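Local coordinates for protein gamma-resorcylate decarboxylase (Polaromonas, PDB 4QRO) that probably catalyses the reversible, manganese-dependent decarboxylation of gamma-resorcylate (2,6-dihydroxybenzoate) to resorcinol, at residues H10-E14 and E15-D19. Sequence-based numbering, arbitrary orientation.
Sequences HFATE and ETLMD. With MN (manganese (II) ion), chain K.
Thr13 and Thr16 meet where the chain leaves strand 4-11 and turns at once into the short helix 14-17: Thr16 N is hydrogen-bonded to Thr13 O at 3.0 Å, while Leu17 N makes a weak bond to the same oxygen. Each threonine hydroxyl also accepts from the other's backbone N-H. Thr13 N donates to Thr16 OG1 at 3.2 Å, and Thr16 N reaches Thr13 OG1 at 3.4 Å, a weak capping bond. This exchange defines a capping box with Thr13 as N-cap. With chi1 at 65°, Thr16 OG1 falls between its own N and carbonyl carbon and is directed back at Thr13 N; Asn60 also hydrogen-bonds this hydroxyl. A valine in place of Thr16 would probably leave Thr13 N and Asn60 without their shared partner. One water bridges Thr13 OG1 and Glu15 OE2, 2.9 Å from each, and Glu15 OE1 forms a salt bridge with Arg79. Leu17 CD1 rests 4.0 Å from Ala12 CB, while Leu17 CD2 lies beside the bent Glu14 side chain, 3.6 Å from Glu14 OE1. Three residues before the N-cap, on strand 4-11, His10 NE2 binds manganese at 2.2 Å, with Glu8, His164 and Asp287 as the other protein ligands.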
loop_
_atom_site.group_PDB
_atom_site.type_symbol
_atom_site.label_atom_id
_atom_site.label_comp_id
_atom_site.label_asym_id
_atom_site.label_seq_id
_atom_site.Cartn_x
_atom_site.Cartn_y
_atom_site.Cartn_z
ATOM N N HIS A 10 2.201 16.474 16.643
ATOM C CA HIS A 10 3.238 17.266 16.049
ATOM C C HIS A 10 3.200 18.720 16.486
ATOM O O HIS A 10 2.148 19.261 16.803
ATOM C CB HIS A 10 3.116 17.235 14.527
ATOM C CG HIS A 10 3.166 15.866 13.926
ATOM N ND1 HIS A 10 4.311 15.096 13.920
ATOM C CD2 HIS A 10 2.233 15.168 13.233
ATOM C CE1 HIS A 10 4.068 13.959 13.287
ATOM N NE2 HIS A 10 2.820 13.986 12.848
ATOM N N PHE A 11 4.366 19.356 16.417
ATOM C CA PHE A 11 4.495 20.801 16.611
ATOM C C PHE A 11 5.555 21.294 15.628
ATOM O O PHE A 11 6.273 20.490 14.979
ATOM C CB PHE A 11 4.946 21.116 18.051
ATOM C CG PHE A 11 6.382 20.741 18.319
ATOM C CD1 PHE A 11 7.414 21.641 18.071
ATOM C CD2 PHE A 11 6.710 19.458 18.720
ATOM C CE1 PHE A 11 8.733 21.288 18.253
ATOM C CE2 PHE A 11 8.027 19.095 18.931
ATOM C CZ PHE A 11 9.048 20.010 18.673
ATOM N N ALA A 12 5.671 22.611 15.517
ATOM C CA ALA A 12 6.717 23.217 14.681
ATOM C C ALA A 12 7.412 24.347 15.430
ATOM O O ALA A 12 6.832 24.942 16.345
ATOM C CB ALA A 12 6.126 23.751 13.398
ATOM N N THR A 13 8.662 24.599 15.053
ATOM C CA THR A 13 9.323 25.863 15.384
ATOM C C THR A 13 9.139 26.815 14.197
ATOM O O THR A 13 8.733 26.385 13.106
ATOM C CB THR A 13 10.817 25.660 15.704
ATOM O OG1 THR A 13 11.483 25.098 14.567
ATOM C CG2 THR A 13 10.979 24.721 16.886
ATOM N N GLU A 14 9.392 28.113 14.395
ATOM C CA GLU A 14 9.321 29.065 13.263
ATOM C C GLU A 14 10.257 28.607 12.140
ATOM O O GLU A 14 9.944 28.701 10.965
ATOM C CB GLU A 14 9.638 30.504 13.707
ATOM C CG GLU A 14 8.461 31.228 14.382
ATOM C CD GLU A 14 7.273 31.503 13.442
ATOM O OE1 GLU A 14 7.426 31.386 12.205
ATOM O OE2 GLU A 14 6.172 31.852 13.940
ATOM N N GLU A 15 11.396 28.058 12.541
ATOM C CA GLU A 15 12.382 27.510 11.622
ATOM C C GLU A 15 11.821 26.403 10.718
ATOM O O GLU A 15 12.187 26.340 9.554
ATOM C CB GLU A 15 13.556 26.988 12.436
ATOM C CG GLU A 15 14.749 26.576 11.596
ATOM C CD GLU A 15 15.959 26.219 12.439
ATOM O OE1 GLU A 15 17.038 26.051 11.841
ATOM O OE2 GLU A 15 15.841 26.099 13.685
ATOM N N THR A 16 10.938 25.539 11.243
ATOM C CA THR A 16 10.456 24.376 10.464
ATOM C C THR A 16 9.024 24.524 10.001
ATOM O O THR A 16 8.514 23.676 9.270
ATOM C CB THR A 16 10.513 23.065 11.285
ATOM O OG1 THR A 16 9.592 23.145 12.388
ATOM C CG2 THR A 16 11.917 22.802 11.785
ATOM N N LEU A 17 8.371 25.600 10.424
ATOM C CA LEU A 17 6.942 25.792 10.185
ATOM C C LEU A 17 6.507 25.666 8.738
ATOM O O LEU A 17 5.501 24.999 8.419
ATOM C CB LEU A 17 6.533 27.161 10.724
ATOM C CG LEU A 17 5.072 27.570 10.606
ATOM C CD1 LEU A 17 4.172 26.643 11.418
ATOM C CD2 LEU A 17 4.900 29.038 11.033
ATOM N N MET A 18 7.258 26.304 7.849
ATOM C CA MET A 18 6.845 26.381 6.448
ATOM C C MET A 18 6.890 25.016 5.751
ATOM O O MET A 18 6.284 24.840 4.693
ATOM C CB MET A 18 7.650 27.467 5.696
ATOM C CG MET A 18 7.416 28.874 6.260
ATOM S SD MET A 18 5.673 29.242 6.653
ATOM C CE MET A 18 5.066 29.313 4.954
ATOM N N ASP A 19 7.545 24.025 6.358
ATOM C CA ASP A 19 7.489 22.667 5.802
ATOM C C ASP A 19 6.074 22.090 5.725
ATOM O O ASP A 19 5.798 21.255 4.862
ATOM C CB ASP A 19 8.373 21.742 6.612
ATOM C CG ASP A 19 9.815 21.854 6.230
ATOM O OD1 ASP A 19 10.181 22.803 5.507
ATOM O OD2 ASP A 19 10.583 20.978 6.653
HETATM MN MN MN K . 1.943 12.770 11.180
HETATM O O HOH W 1 14.159 24.599 15.458
HETATM O O HOH W 2 9.378 27.949 8.464
#